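Local atomic coordinates of glycine betaine, L-proline ABC transporter, glycine/betaine/L-proline-binding protein (ProX) (Borrelia burgdorferi, PDB entry 3TMG), a protein that binds glycine betaine and probably delivers it, as substrate-binding proteins of ABC importers do, for uptake across the cell membrane. Residues N125-I130 and W176-L181; F102-Y107 and D192-D197; N145-S150 and L196-L201; L91-E96 and I206-T211. One frame throughout, in Å; residues are numbered along the deposited sequence.

Contact 1: residues N125-I130 and W176-L181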
loop_
_atom_site.group_PDB
_atom_site.type_symbol
_atom_site.label_atom_id
_atom_site.label_comp_id
_atom_site.label_asym_id
_atom_site.label_seq_id
_atom_site.Cartn_x
_atom_site.Cartn_y
_atom_site.Cartn_z
ATOM N N ASN A 125 2.274 20.175 17.907
ATOM C CA ASN A 125 2.692 18.956 18.629
ATOM C C ASN A 125 2.047 17.640 18.198
ATOM O O ASN A 125 1.775 16.764 19.028
ATOM C CB ASN A 125 2.554 19.185 20.152
ATOM C CG ASN A 125 3.462 20.277 20.635
ATOM O OD1 ASN A 125 3.037 21.425 20.808
ATOM N ND2 ASN A 125 4.724 19.952 20.828
ATOM N N LYS A 126 1.831 17.475 16.885
ATOM C CA LYS A 126 1.139 16.306 16.363
ATOM C C LYS A 126 1.767 15.886 15.041
ATOM O O LYS A 126 2.269 16.725 14.296
ATOM C CB LYS A 126 -0.351 16.601 16.120
ATOM C CG LYS A 126 -1.175 16.825 17.383
ATOM C CD LYS A 126 -2.608 17.145 17.010
ATOM C CE LYS A 126 -3.486 17.225 18.234
ATOM N NZ LYS A 126 -4.754 17.823 17.740
ATOM N N MET A 127 1.736 14.579 14.790
ATOM C CA MET A 127 2.013 14.015 13.479
ATOM C C MET A 127 0.722 13.318 13.067
ATOM O O MET A 127 0.214 12.420 13.768
ATOM C CB MET A 127 3.165 13.027 13.547
ATOM C CG MET A 127 3.552 12.440 12.182
ATOM S SD MET A 127 5.098 11.533 12.352
ATOM C CE MET A 127 5.420 11.189 10.594
ATOM N N ILE A 128 0.162 13.783 11.963
ATOM C CA ILE A 128 -1.132 13.316 11.494
ATOM C C ILE A 128 -0.940 12.025 10.697
ATOM O O ILE A 128 -0.498 12.062 9.554
ATOM C CB ILE A 128 -1.839 14.424 10.658
ATOM C CG1 ILE A 128 -1.991 15.728 11.468
ATOM C CG2 ILE A 128 -3.174 13.938 10.102
ATOM C CD1 ILE A 128 -2.704 15.550 12.818
ATOM N N GLY A 129 -1.278 10.880 11.311
ATOM C CA GLY A 129 -0.961 9.549 10.726
ATOM C C GLY A 129 -2.133 8.895 10.017
ATOM O O GLY A 129 -3.122 9.552 9.722
ATOM N N ILE A 130 -2.020 7.604 9.744
ATOM C CA ILE A 130 -3.053 6.855 9.010
ATOM C C ILE A 130 -3.704 5.821 9.968
ATOM O O ILE A 130 -3.721 6.063 11.182
ATOM C CB ILE A 130 -2.501 6.234 7.694
ATOM C CG1 ILE A 130 -1.355 5.239 7.990
ATOM C CG2 ILE A 130 -2.010 7.319 6.725
ATOM C CD1 ILE A 130 -0.935 4.400 6.786
ATOM N N TRP A 176 2.546 24.419 8.714
ATOM C CA TRP A 176 3.399 23.254 8.853
ATOM C C TRP A 176 2.539 22.076 9.205
ATOM O O TRP A 176 1.599 22.191 9.985
ATOM C CB TRP A 176 4.479 23.465 9.909
ATOM C CG TRP A 176 5.467 24.562 9.577
ATOM C CD1 TRP A 176 5.296 25.633 8.701
ATOM C CD2 TRP A 176 6.823 24.724 10.116
ATOM N NE1 TRP A 176 6.421 26.422 8.658
ATOM C CE2 TRP A 176 7.374 25.935 9.489
ATOM C CE3 TRP A 176 7.613 24.013 11.027
ATOM C CZ2 TRP A 176 8.654 26.394 9.776
ATOM C CZ3 TRP A 176 8.909 24.487 11.308
ATOM C CH2 TRP A 176 9.410 25.654 10.702
ATOM N N ILE A 177 2.826 20.942 8.593
ATOM C CA ILE A 177 2.198 19.684 8.963
ATOM C C ILE A 177 3.271 18.615 8.714
ATOM O O ILE A 177 4.097 18.732 7.761
ATOM C CB ILE A 177 0.887 19.404 8.148
ATOM C CG1 ILE A 177 0.101 18.219 8.731
ATOM C CG2 ILE A 177 1.182 19.166 6.659
ATOM C CD1 ILE A 177 -1.225 17.882 8.066
ATOM N N LEU A 178 3.248 17.604 9.583
ATOM C CA LEU A 178 4.067 16.400 9.481
ATOM C C LEU A 178 3.140 15.176 9.345
ATOM O O LEU A 178 2.210 14.986 10.181
ATOM C CB LEU A 178 4.907 16.276 10.752
ATOM C CG LEU A 178 5.818 15.058 10.903
ATOM C CD1 LEU A 178 6.896 15.018 9.826
ATOM C CD2 LEU A 178 6.413 15.084 12.305
ATOM N N VAL A 179 3.368 14.361 8.305
ATOM C CA VAL A 179 2.569 13.135 8.055
ATOM C C VAL A 179 3.510 11.978 7.672
ATOM O O VAL A 179 4.605 12.249 7.166
ATOM C CB VAL A 179 1.542 13.336 6.896
ATOM C CG1 VAL A 179 0.473 14.401 7.245
ATOM C CG2 VAL A 179 2.235 13.611 5.558
ATOM N N PRO A 180 3.092 10.714 7.906
ATOM C CA PRO A 180 3.833 9.646 7.302
ATOM C C PRO A 180 3.225 9.505 5.884
ATOM O O PRO A 180 1.994 9.598 5.726
ATOM C CB PRO A 180 3.531 8.445 8.209
ATOM C CG PRO A 180 2.170 8.733 8.779
ATOM C CD PRO A 180 2.039 10.230 8.843
ATOM N N LEU A 181 4.068 9.470 4.871
ATOM C CA LEU A 181 3.591 9.268 3.492
ATOM C C LEU A 181 4.534 8.260 2.830
ATOM O O LEU A 181 5.461 7.757 3.456
ATOM C CB LEU A 181 3.486 10.573 2.682
ATOM C CG LEU A 181 2.037 10.949 2.323
ATOM C CD1 LEU A 181 1.937 12.334 1.700
ATOM C CD2 LEU A 181 1.401 9.905 1.390
HETATM O O HOH W 1 1.522 17.887 11.889
#
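In the lobe of this periplasmic-binding-protein fold that carries Ile130 of the glycine betaine pocket, the strand around Met127 and Ile128 runs beside residues 178-180, roughly parallel to them. The side chains of Met127 and Leu178 meet, CG of Met127 lying 3.7 Å from CG of Leu178. With CG of Met127 opposite its own backbone N (chi1 -177°) and the rest of the chain extended, the thioether runs along the neighbouring segment, SD beside CD2 of Leu178 and CE reaching the Val179-Pro180 peptide, 3.6 Å from Pro180 N. A single direct backbone bond joins the segments, from Ile128 N to Leu178 O at 3.0 Å. Two residues earlier, at Lys126, water 1 takes over: it donates to Lys126 O (2.8 Å) and accepts from Leu178 N (2.9 Å). Beyond Ile128 the ring of Pro180, which has no N-H to offer, sets its CD 3.2 Å from Ile128 O. That buried carbonyl finds no hydrogen-bond donor, and CG1 of Val179 flanks it too. Thr136, a glycine betaine-binding residue, touches Pro180 from helix 135-146. The result is a loose, water-bridged approach of two chain segments just before pocket residue Ile130, within one lobe of a type 2 periplasmic-binding-protein fold.

Contact 2: residues F102-Y107 and D192-D197; sequences FVVPSY and DIKFLD
Val104 and Lys194 exchange two backbone bonds, Val104 N to Lys194 O at 3.1 Å and Lys194 N to Val104 O at 2.9 Å, which makes them the hydrogen-bonded pair of an antiparallel strand pairing between 102-105 and 193-195. The pairing is prolonged at one end by Leu196 N to Phe102 O (2.8 Å) and at the other by Ser106 N to Asp192 O. Water 2 adds a bridge from Phe102 N to Leu196 O.

Among the apolar contacts, Val103 meets Ile193 through CG1, while its CG2 approaches CD1 of Phe195 obliquely at 3.4 Å. The other face of the sheet carries Val104, whose CG2 sits between its own backbone N and carbonyl carbon and touches both CE of Lys194 and CD2 of Leu196, the latter at 3.8 Å.

Polar side chains gather at the Ser106 end. Ser106 OG donates to Asp192 OD1 at 2.7 Å, coming from above the carboxylate plane, 63° out of it. Lys194 stretches its extended chain past Val104 so that NZ reaches the carbonyls of Val108 and Ile110. Water 3, 2.6 Å from Lys194 NZ, links the same ammonium to Ser106 O.

The lysine thus spends its methylene groups on the apolar face and its ammonium on backbone oxygens, tying the sheet edge to the loop that follows strand 88-105.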
loop_
_atom_site.group_PDB
_atom_site.type_symbol
_atom_site.label_atom_id
_atom_site.label_comp_id
_atom_site.label_asym_id
_atom_site.label_seq_id
_atom_site.Cartn_x
_atom_site.Cartn_y
_atom_site.Cartn_z
ATOM N N PHE A 102 8.775 10.282 6.791
ATOM C CA PHE A 102 8.198 11.456 7.383
ATOM C C PHE A 102 8.177 12.500 6.259
ATOM O O PHE A 102 9.186 12.726 5.571
ATOM C CB PHE A 102 9.129 11.951 8.500
ATOM C CG PHE A 102 9.044 11.186 9.819
ATOM C CD1 PHE A 102 8.945 9.808 9.882
ATOM C CD2 PHE A 102 9.106 11.901 11.012
ATOM C CE1 PHE A 102 8.922 9.138 11.107
ATOM C CE2 PHE A 102 9.058 11.252 12.244
ATOM C CZ PHE A 102 8.983 9.857 12.298
ATOM N N VAL A 103 7.034 13.142 6.086
ATOM C CA VAL A 103 6.823 14.067 4.995
ATOM C C VAL A 103 6.298 15.394 5.496
ATOM O O VAL A 103 5.414 15.459 6.377
ATOM C CB VAL A 103 5.817 13.459 3.976
ATOM C CG1 VAL A 103 5.340 14.493 2.962
ATOM C CG2 VAL A 103 6.460 12.262 3.265
ATOM N N VAL A 104 6.874 16.464 4.954
ATOM C CA VAL A 104 6.409 17.822 5.215
ATOM C C VAL A 104 6.249 18.541 3.862
ATOM O O VAL A 104 6.879 18.152 2.900
ATOM C CB VAL A 104 7.421 18.603 6.095
ATOM C CG1 VAL A 104 7.544 17.946 7.495
ATOM C CG2 VAL A 104 8.774 18.716 5.382
ATOM N N PRO A 105 5.433 19.617 3.808
ATOM C CA PRO A 105 5.416 20.514 2.661
ATOM C C PRO A 105 6.816 21.040 2.447
ATOM O O PRO A 105 7.560 21.274 3.417
ATOM C CB PRO A 105 4.497 21.652 3.128
ATOM C CG PRO A 105 3.569 20.985 4.088
ATOM C CD PRO A 105 4.472 20.049 4.847
ATOM N N SER A 106 7.177 21.223 1.191
ATOM C CA SER A 106 8.505 21.711 0.843
ATOM C C SER A 106 8.831 23.083 1.430
ATOM O O SER A 106 9.999 23.382 1.631
ATOM C CB SER A 106 8.672 21.766 -0.673
ATOM O OG SER A 106 8.644 20.435 -1.158
ATOM N N TYR A 107 7.820 23.902 1.710
ATOM C CA TYR A 107 8.085 25.201 2.341
ATOM C C TYR A 107 8.534 25.101 3.829
ATOM O O TYR A 107 8.986 26.084 4.401
ATOM C CB TYR A 107 6.918 26.176 2.147
ATOM C CG TYR A 107 5.590 25.673 2.667
ATOM C CD1 TYR A 107 5.382 25.472 4.058
ATOM C CD2 TYR A 107 4.548 25.369 1.786
ATOM C CE1 TYR A 107 4.168 25.006 4.541
ATOM C CE2 TYR A 107 3.333 24.898 2.260
ATOM C CZ TYR A 107 3.150 24.746 3.622
ATOM O OH TYR A 107 1.969 24.293 4.072
ATOM N N ASP A 192 3.630 19.958 -3.476
ATOM C CA ASP A 192 5.050 20.165 -3.356
ATOM C C ASP A 192 5.427 19.759 -1.933
ATOM O O ASP A 192 5.345 20.555 -1.004
ATOM C CB ASP A 192 5.390 21.629 -3.662
ATOM C CG ASP A 192 6.856 21.869 -3.745
ATOM O OD1 ASP A 192 7.635 20.901 -3.644
ATOM O OD2 ASP A 192 7.243 23.032 -3.909
ATOM N N ILE A 193 5.840 18.498 -1.783
ATOM C CA ILE A 193 6.121 17.903 -0.498
ATOM C C ILE A 193 7.463 17.143 -0.570
ATOM O O ILE A 193 7.925 16.827 -1.658
ATOM C CB ILE A 193 4.999 16.914 -0.091
ATOM C CG1 ILE A 193 4.647 15.932 -1.242
ATOM C CG2 ILE A 193 3.765 17.696 0.365
ATOM C CD1 ILE A 193 3.750 14.761 -0.810
ATOM N N LYS A 194 8.042 16.799 0.580
ATOM C CA LYS A 194 9.367 16.173 0.594
ATOM C C LYS A 194 9.445 15.190 1.752
ATOM O O LYS A 194 8.820 15.400 2.799
ATOM C CB LYS A 194 10.494 17.224 0.698
ATOM C CG LYS A 194 10.415 18.098 1.969
ATOM C CD LYS A 194 11.486 19.194 1.971
ATOM C CE LYS A 194 11.410 20.072 3.197
ATOM N NZ LYS A 194 12.379 21.203 3.065
ATOM N N PHE A 195 10.226 14.132 1.565
ATOM C CA PHE A 195 10.632 13.284 2.681
ATOM C C PHE A 195 11.728 13.950 3.461
ATOM O O PHE A 195 12.575 14.628 2.885
ATOM C CB PHE A 195 11.184 11.943 2.185
ATOM C CG PHE A 195 10.154 10.988 1.664
ATOM C CD1 PHE A 195 9.247 10.393 2.526
ATOM C CD2 PHE A 195 10.143 10.605 0.303
ATOM C CE1 PHE A 195 8.333 9.430 2.056
ATOM C CE2 PHE A 195 9.215 9.658 -0.172
ATOM C CZ PHE A 195 8.312 9.080 0.697
ATOM N N LEU A 196 11.691 13.781 4.770
ATOM C CA LEU A 196 12.799 14.174 5.618
ATOM C C LEU A 196 13.835 13.059 5.623
ATOM O O LEU A 196 13.495 11.866 5.547
ATOM C CB LEU A 196 12.291 14.459 7.044
ATOM C CG LEU A 196 11.271 15.584 7.247
ATOM C CD1 LEU A 196 10.924 15.692 8.735
ATOM C CD2 LEU A 196 11.802 16.940 6.765
ATOM N N ASP A 197 15.101 13.439 5.745
ATOM C CA ASP A 197 16.186 12.469 5.869
ATOM C C ASP A 197 16.013 11.594 7.124
ATOM O O ASP A 197 15.572 12.064 8.150
ATOM C CB ASP A 197 17.559 13.200 5.917
ATOM C CG ASP A 197 17.939 13.837 4.569
ATOM O OD1 ASP A 197 17.325 13.504 3.514
ATOM O OD2 ASP A 197 18.860 14.674 4.559
HETATM O O HOH W 2 11.723 9.855 6.295
HETATM O O HOH W 3 12.463 22.194 0.620
HETATM O O HOH W 4 5.278 23.222 -0.493
#

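Contact 3: residues N145-S150 and L196-L201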
loop_
_atom_site.group_PDB
_atom_site.type_symbol
_atom_site.label_atom_id
_atom_site.label_comp_id
_atom_site.label_asym_id
_atom_site.label_seq_id
_atom_site.Cartn_x
_atom_site.Cartn_y
_atom_site.Cartn_z
ATOM N N ASN A 145 9.945 7.272 18.554
ATOM C CA ASN A 145 10.641 6.848 19.776
ATOM C C ASN A 145 12.147 6.900 19.632
ATOM O O ASN A 145 12.844 7.415 20.488
ATOM C CB ASN A 145 10.230 5.434 20.170
ATOM C CG ASN A 145 8.789 5.349 20.585
ATOM O OD1 ASN A 145 8.294 6.185 21.354
ATOM N ND2 ASN A 145 8.102 4.316 20.120
ATOM N N TYR A 146 12.641 6.320 18.556
ATOM C CA TYR A 146 14.068 6.209 18.308
ATOM C C TYR A 146 14.764 7.566 18.281
ATOM O O TYR A 146 15.873 7.743 18.830
ATOM C CB TYR A 146 14.278 5.531 16.927
ATOM C CG TYR A 146 15.739 5.313 16.616
ATOM C CD1 TYR A 146 16.417 4.194 17.111
ATOM C CD2 TYR A 146 16.439 6.233 15.864
ATOM C CE1 TYR A 146 17.784 4.019 16.865
ATOM C CE2 TYR A 146 17.786 6.061 15.594
ATOM C CZ TYR A 146 18.450 4.960 16.086
ATOM O OH TYR A 146 19.798 4.825 15.806
ATOM N N TYR A 147 14.149 8.515 17.596
ATOM C CA TYR A 147 14.757 9.817 17.391
ATOM C C TYR A 147 14.474 10.764 18.552
ATOM O O TYR A 147 14.872 11.930 18.509
ATOM C CB TYR A 147 14.299 10.431 16.056
ATOM C CG TYR A 147 14.974 9.772 14.861
ATOM C CD1 TYR A 147 16.353 9.923 14.647
ATOM C CD2 TYR A 147 14.249 9.011 13.952
ATOM C CE1 TYR A 147 16.994 9.315 13.563
ATOM C CE2 TYR A 147 14.880 8.407 12.860
ATOM C CZ TYR A 147 16.256 8.581 12.661
ATOM O OH TYR A 147 16.890 8.004 11.559
ATOM N N GLY A 148 13.795 10.242 19.582
ATOM C CA GLY A 148 13.555 10.991 20.833
ATOM C C GLY A 148 12.513 12.095 20.673
ATOM O O GLY A 148 12.604 13.128 21.331
ATOM N N LEU A 149 11.519 11.857 19.825
ATOM C CA LEU A 149 10.522 12.860 19.452
ATOM C C LEU A 149 9.135 12.561 20.025
ATOM O O LEU A 149 8.229 13.395 19.955
ATOM C CB LEU A 149 10.415 12.927 17.912
ATOM C CG LEU A 149 11.680 13.404 17.167
ATOM C CD1 LEU A 149 11.542 13.200 15.661
ATOM C CD2 LEU A 149 11.978 14.853 17.467
ATOM N N SER A 150 8.974 11.389 20.618
ATOM C CA SER A 150 7.651 10.901 20.965
ATOM C C SER A 150 6.950 11.690 22.073
ATOM O O SER A 150 5.725 11.678 22.126
ATOM C CB SER A 150 7.721 9.432 21.354
ATOM O OG SER A 150 8.410 9.352 22.597
ATOM N N LEU A 196 11.691 13.781 4.770
ATOM C CA LEU A 196 12.799 14.174 5.618
ATOM C C LEU A 196 13.835 13.059 5.623
ATOM O O LEU A 196 13.495 11.866 5.547
ATOM C CB LEU A 196 12.291 14.459 7.044
ATOM C CG LEU A 196 11.271 15.584 7.247
ATOM C CD1 LEU A 196 10.924 15.692 8.735
ATOM C CD2 LEU A 196 11.802 16.940 6.765
ATOM N N ASP A 197 15.101 13.439 5.745
ATOM C CA ASP A 197 16.186 12.469 5.869
ATOM C C ASP A 197 16.013 11.594 7.124
ATOM O O ASP A 197 15.572 12.064 8.150
ATOM C CB ASP A 197 17.559 13.200 5.917
ATOM C CG ASP A 197 17.939 13.837 4.569
ATOM O OD1 ASP A 197 17.325 13.504 3.514
ATOM O OD2 ASP A 197 18.860 14.674 4.559
ATOM N N ASP A 198 16.417 10.338 7.029
ATOM C CA ASP A 198 16.213 9.344 8.082
ATOM C C ASP A 198 17.588 8.684 8.275
ATOM O O ASP A 198 17.873 7.620 7.686
ATOM C CB ASP A 198 15.110 8.379 7.587
ATOM C CG ASP A 198 14.937 7.114 8.452
ATOM O OD1 ASP A 198 15.313 7.111 9.674
ATOM O OD2 ASP A 198 14.370 6.136 7.863
ATOM N N PRO A 199 18.469 9.339 9.067
ATOM C CA PRO A 199 19.923 9.014 9.111
ATOM C C PRO A 199 20.187 7.558 9.423
ATOM O O PRO A 199 21.147 6.969 8.905
ATOM C CB PRO A 199 20.458 9.850 10.279
ATOM C CG PRO A 199 19.442 10.928 10.513
ATOM C CD PRO A 199 18.157 10.579 9.810
ATOM N N ASP A 200 19.373 6.999 10.306
ATOM C CA ASP A 200 19.587 5.633 10.753
ATOM C C ASP A 200 18.660 4.612 10.075
ATOM O O ASP A 200 18.661 3.410 10.420
ATOM C CB ASP A 200 19.526 5.580 12.272
ATOM C CG ASP A 200 20.734 6.252 12.912
ATOM O OD1 ASP A 200 21.681 6.593 12.192
ATOM O OD2 ASP A 200 20.759 6.411 14.140
ATOM N N LEU A 201 17.908 5.096 9.077
ATOM C CA LEU A 201 17.097 4.251 8.179
ATOM C C LEU A 201 16.038 3.443 8.941
ATOM O O LEU A 201 15.764 2.323 8.603
ATOM C CB LEU A 201 17.984 3.291 7.341
ATOM C CG LEU A 201 17.505 3.048 5.902
ATOM C CD1 LEU A 201 17.676 4.337 5.103
ATOM C CD2 LEU A 201 18.310 1.919 5.265
#
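The hydroxyl of Tyr147 is gripped twice: it donates to Asp198 OD1 at 2.6 Å and accepts from Asp200 N at 3.0 Å, the latter bond fairly straight (162° at the hydrogen). OD1 receives it through its anti lone pair, the one turned from the other carboxylate oxygen, and lies at the edge of the tyrosine ring, in its plane; ring and carboxylate are nevertheless 74° apart. Asp198 is itself held by its two oxygens, OD1 by Ile202 N and OD2 by Met203 N, which would fix the rotation of the carboxylate. CD of Pro199 sits 3.4 Å from the Tyr147 OH. Residues 198-201 form a type I beta turn, closed by Leu201 N to Asp198 O, and the tyrosines reach it from the C-terminal end of helix 135-146, where Gly148, with positive phi, ends the helix in a Schellman motif. In Tyr146 a chi1 near 180° swings the ring away from its own amide nitrogen, and the two rings meet with CD2 of Tyr146 over the centre of the Tyr147 ring. From there Tyr146 OH donates to Asp200 OD2 at the ring edge, modelled at 2.5 Å, very short for such a bond, so the exact length is doubtful. Ile202 touches the Tyr146 side chain as well.

Contact 4: residues L91-E96 and I206-T211. With EDO (1,2-ethanediol), chain F.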
loop_
_atom_site.group_PDB
_atom_site.type_symbol
_atom_site.label_atom_id
_atom_site.label_comp_id
_atom_site.label_asym_id
_atom_site.label_seq_id
_atom_site.Cartn_x
_atom_site.Cartn_y
_atom_site.Cartn_z
ATOM N N LEU A 91 5.678 -14.987 -2.763
ATOM C CA LEU A 91 5.988 -15.303 -4.171
ATOM C C LEU A 91 7.010 -14.356 -4.806
ATOM O O LEU A 91 7.489 -14.618 -5.912
ATOM C CB LEU A 91 4.727 -15.363 -5.023
ATOM C CG LEU A 91 3.648 -16.337 -4.561
ATOM C CD1 LEU A 91 2.458 -16.354 -5.527
ATOM C CD2 LEU A 91 4.214 -17.738 -4.354
ATOM N N GLY A 92 7.364 -13.285 -4.090
ATOM C CA GLY A 92 8.234 -12.238 -4.636
ATOM C C GLY A 92 7.499 -10.924 -4.771
ATOM O O GLY A 92 6.390 -10.805 -4.257
ATOM N N ALA A 93 8.094 -9.949 -5.481
ATOM C CA ALA A 93 7.566 -8.578 -5.519
ATOM C C ALA A 93 6.585 -8.475 -6.660
ATOM O O ALA A 93 6.851 -9.008 -7.744
ATOM C CB ALA A 93 8.703 -7.556 -5.735
ATOM N N ASN A 94 5.474 -7.770 -6.431
ATOM C CA ASN A 94 4.613 -7.351 -7.563
ATOM C C ASN A 94 4.868 -5.895 -7.983
ATOM O O ASN A 94 4.334 -5.428 -9.002
ATOM C CB ASN A 94 3.127 -7.562 -7.234
ATOM C CG ASN A 94 2.667 -6.772 -6.025
ATOM O OD1 ASN A 94 2.751 -5.542 -6.001
ATOM N ND2 ASN A 94 2.142 -7.480 -5.031
ATOM N N TYR A 95 5.642 -5.178 -7.159
ATOM C CA TYR A 95 5.953 -3.778 -7.391
ATOM C C TYR A 95 7.284 -3.503 -6.673
ATOM O O TYR A 95 7.447 -3.892 -5.499
ATOM C CB TYR A 95 4.837 -2.814 -6.829
ATOM C CG TYR A 95 5.275 -1.337 -6.941
ATOM C CD1 TYR A 95 6.041 -0.729 -5.920
ATOM C CD2 TYR A 95 4.976 -0.580 -8.111
ATOM C CE1 TYR A 95 6.499 0.587 -6.040
ATOM C CE2 TYR A 95 5.433 0.744 -8.235
ATOM C CZ TYR A 95 6.200 1.295 -7.213
ATOM O OH TYR A 95 6.626 2.591 -7.306
ATOM N N GLU A 96 8.221 -2.822 -7.339
ATOM C CA GLU A 96 9.503 -2.459 -6.703
ATOM C C GLU A 96 9.715 -0.952 -6.735
ATOM O O GLU A 96 9.412 -0.312 -7.738
ATOM C CB GLU A 96 10.708 -3.176 -7.363
ATOM C CG GLU A 96 10.576 -4.704 -7.233
ATOM C CD GLU A 96 11.781 -5.487 -7.712
ATOM O OE1 GLU A 96 12.859 -4.903 -7.877
ATOM O OE2 GLU A 96 11.655 -6.722 -7.870
ATOM N N ILE A 206 14.688 1.618 -0.036
ATOM C CA ILE A 206 13.696 1.501 -1.102
ATOM C C ILE A 206 13.287 0.022 -1.070
ATOM O O ILE A 206 14.157 -0.845 -1.133
ATOM C CB ILE A 206 14.341 1.960 -2.440
ATOM C CG1 ILE A 206 14.870 3.380 -2.266
ATOM C CG2 ILE A 206 13.398 1.779 -3.629
ATOM C CD1 ILE A 206 16.010 3.727 -3.191
ATOM N N GLU A 207 11.988 -0.270 -0.947
ATOM C CA GLU A 207 11.575 -1.638 -0.740
ATOM C C GLU A 207 10.568 -2.065 -1.805
ATOM O O GLU A 207 10.576 -1.500 -2.959
ATOM C CB GLU A 207 11.138 -1.837 0.718
ATOM C CG GLU A 207 12.294 -1.456 1.648
ATOM C CD GLU A 207 12.046 -1.728 3.093
ATOM O OE1 GLU A 207 10.940 -2.253 3.417
ATOM O OE2 GLU A 207 12.990 -1.432 3.904
ATOM N N SER A 208 9.739 -3.041 -1.493
ATOM C CA SER A 208 8.841 -3.511 -2.549
ATOM C C SER A 208 7.530 -4.009 -1.946
ATOM O O SER A 208 7.428 -4.148 -0.704
ATOM C CB SER A 208 9.580 -4.536 -3.419
ATOM O OG SER A 208 9.701 -5.698 -2.663
ATOM N N VAL A 209 6.543 -4.242 -2.787
ATOM C CA VAL A 209 5.265 -4.804 -2.300
ATOM C C VAL A 209 5.268 -6.228 -2.814
ATOM O O VAL A 209 5.537 -6.446 -4.015
ATOM C CB VAL A 209 4.059 -4.029 -2.869
ATOM C CG1 VAL A 209 2.730 -4.477 -2.231
ATOM C CG2 VAL A 209 4.261 -2.504 -2.670
ATOM N N HIS A 210 4.979 -7.176 -1.927
ATOM C CA HIS A 210 5.004 -8.577 -2.315
ATOM C C HIS A 210 3.651 -9.196 -2.383
ATOM O O HIS A 210 2.675 -8.643 -1.864
ATOM C CB HIS A 210 5.902 -9.402 -1.356
ATOM C CG HIS A 210 7.387 -9.225 -1.616
ATOM N ND1 HIS A 210 8.278 -10.261 -1.540
ATOM C CD2 HIS A 210 8.124 -8.100 -1.895
ATOM C CE1 HIS A 210 9.517 -9.814 -1.795
ATOM N NE2 HIS A 210 9.437 -8.496 -2.045
ATOM N N THR A 211 3.598 -10.335 -3.074
ATOM C CA THR A 211 2.378 -11.101 -3.224
ATOM C C THR A 211 2.582 -12.345 -2.341
ATOM O O THR A 211 3.581 -13.060 -2.476
ATOM C CB THR A 211 2.185 -11.544 -4.698
ATOM O OG1 THR A 211 1.944 -10.380 -5.514
ATOM C CG2 THR A 211 0.958 -12.489 -4.813
HETATM C C1 EDO F . 13.599 -3.363 -3.885
HETATM O O1 EDO F . 14.160 -3.304 -2.559
HETATM C C2 EDO F . 14.685 -2.754 -4.757
HETATM O O2 EDO F . 14.472 -1.332 -4.842
#
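Asn94 points its amide at Thr211: ND2 donates to OG1 at 2.9 Å, nearly straight (171°) and in the amide plane. Its CG stands between its own backbone N and carbonyl carbon (chi1 60°), which brings the amide alongside Val209 and up to Thr211, with Asn94 OD1 3.7 Å from CB of Val209. ND2 has a second acceptor in Val69 O, on strand 67-73. A chi1 of -77° sets the His210 imidazole beside its own backbone N, one face on the chain at Gly92 and Ala93, with Gly92 C 3.4 Å above its plane and Ala93 N over the ring centre. ND1 bonds to Asp90 OD1, while NE2 gives a weak bond to Ser208 OG at the ring edge. Between these side chains the antiparallel strands 88-105 and 207-214 are interrupted by a classic beta bulge, Asn94 and Tyr95 both facing Val209. The carbonyl of Val209 takes Asn94 N at 2.8 Å and, weakly, Tyr95 N at 3.4 Å; Val209 N returns a bond to Tyr95 O. Tyr95 and Val209 lie on the same face of the sheet, ring atom CD1 meeting CG2 obliquely at 4.1 Å, and the tyrosine hydroxyl goes on to Asp235. On that face too, Thr211 packs against Phe228. An ethanediol, probably from crystallisation, donates O1 to Ile206 O at 2.8 Å.

In the fold
Contacts 1 and 2 are buried and adjoin: Val179 of contact 1 pairs with Val103 of contact 2, so strand 88-105 stands between strands 179-183 and 193-195. Contact 3, by contrast, lies at the surface; it shares Leu196 and Asp197 with contact 2 and touches contact 1 where Leu178 meets Leu196. Contact 4 is partly buried, about 25 Å from contact 2 (centre to centre), yet uses the earlier part of the same long strand 88-105, on the opposite side of the chain's centre from contact 1. Chemistry follows place: apolar packing with few direct backbone bonds in contact 1, regular strand pairing in contact 2, a bulged pairing with amide and imidazole in contact 4, and tyrosine-aspartate bonds in contact 3.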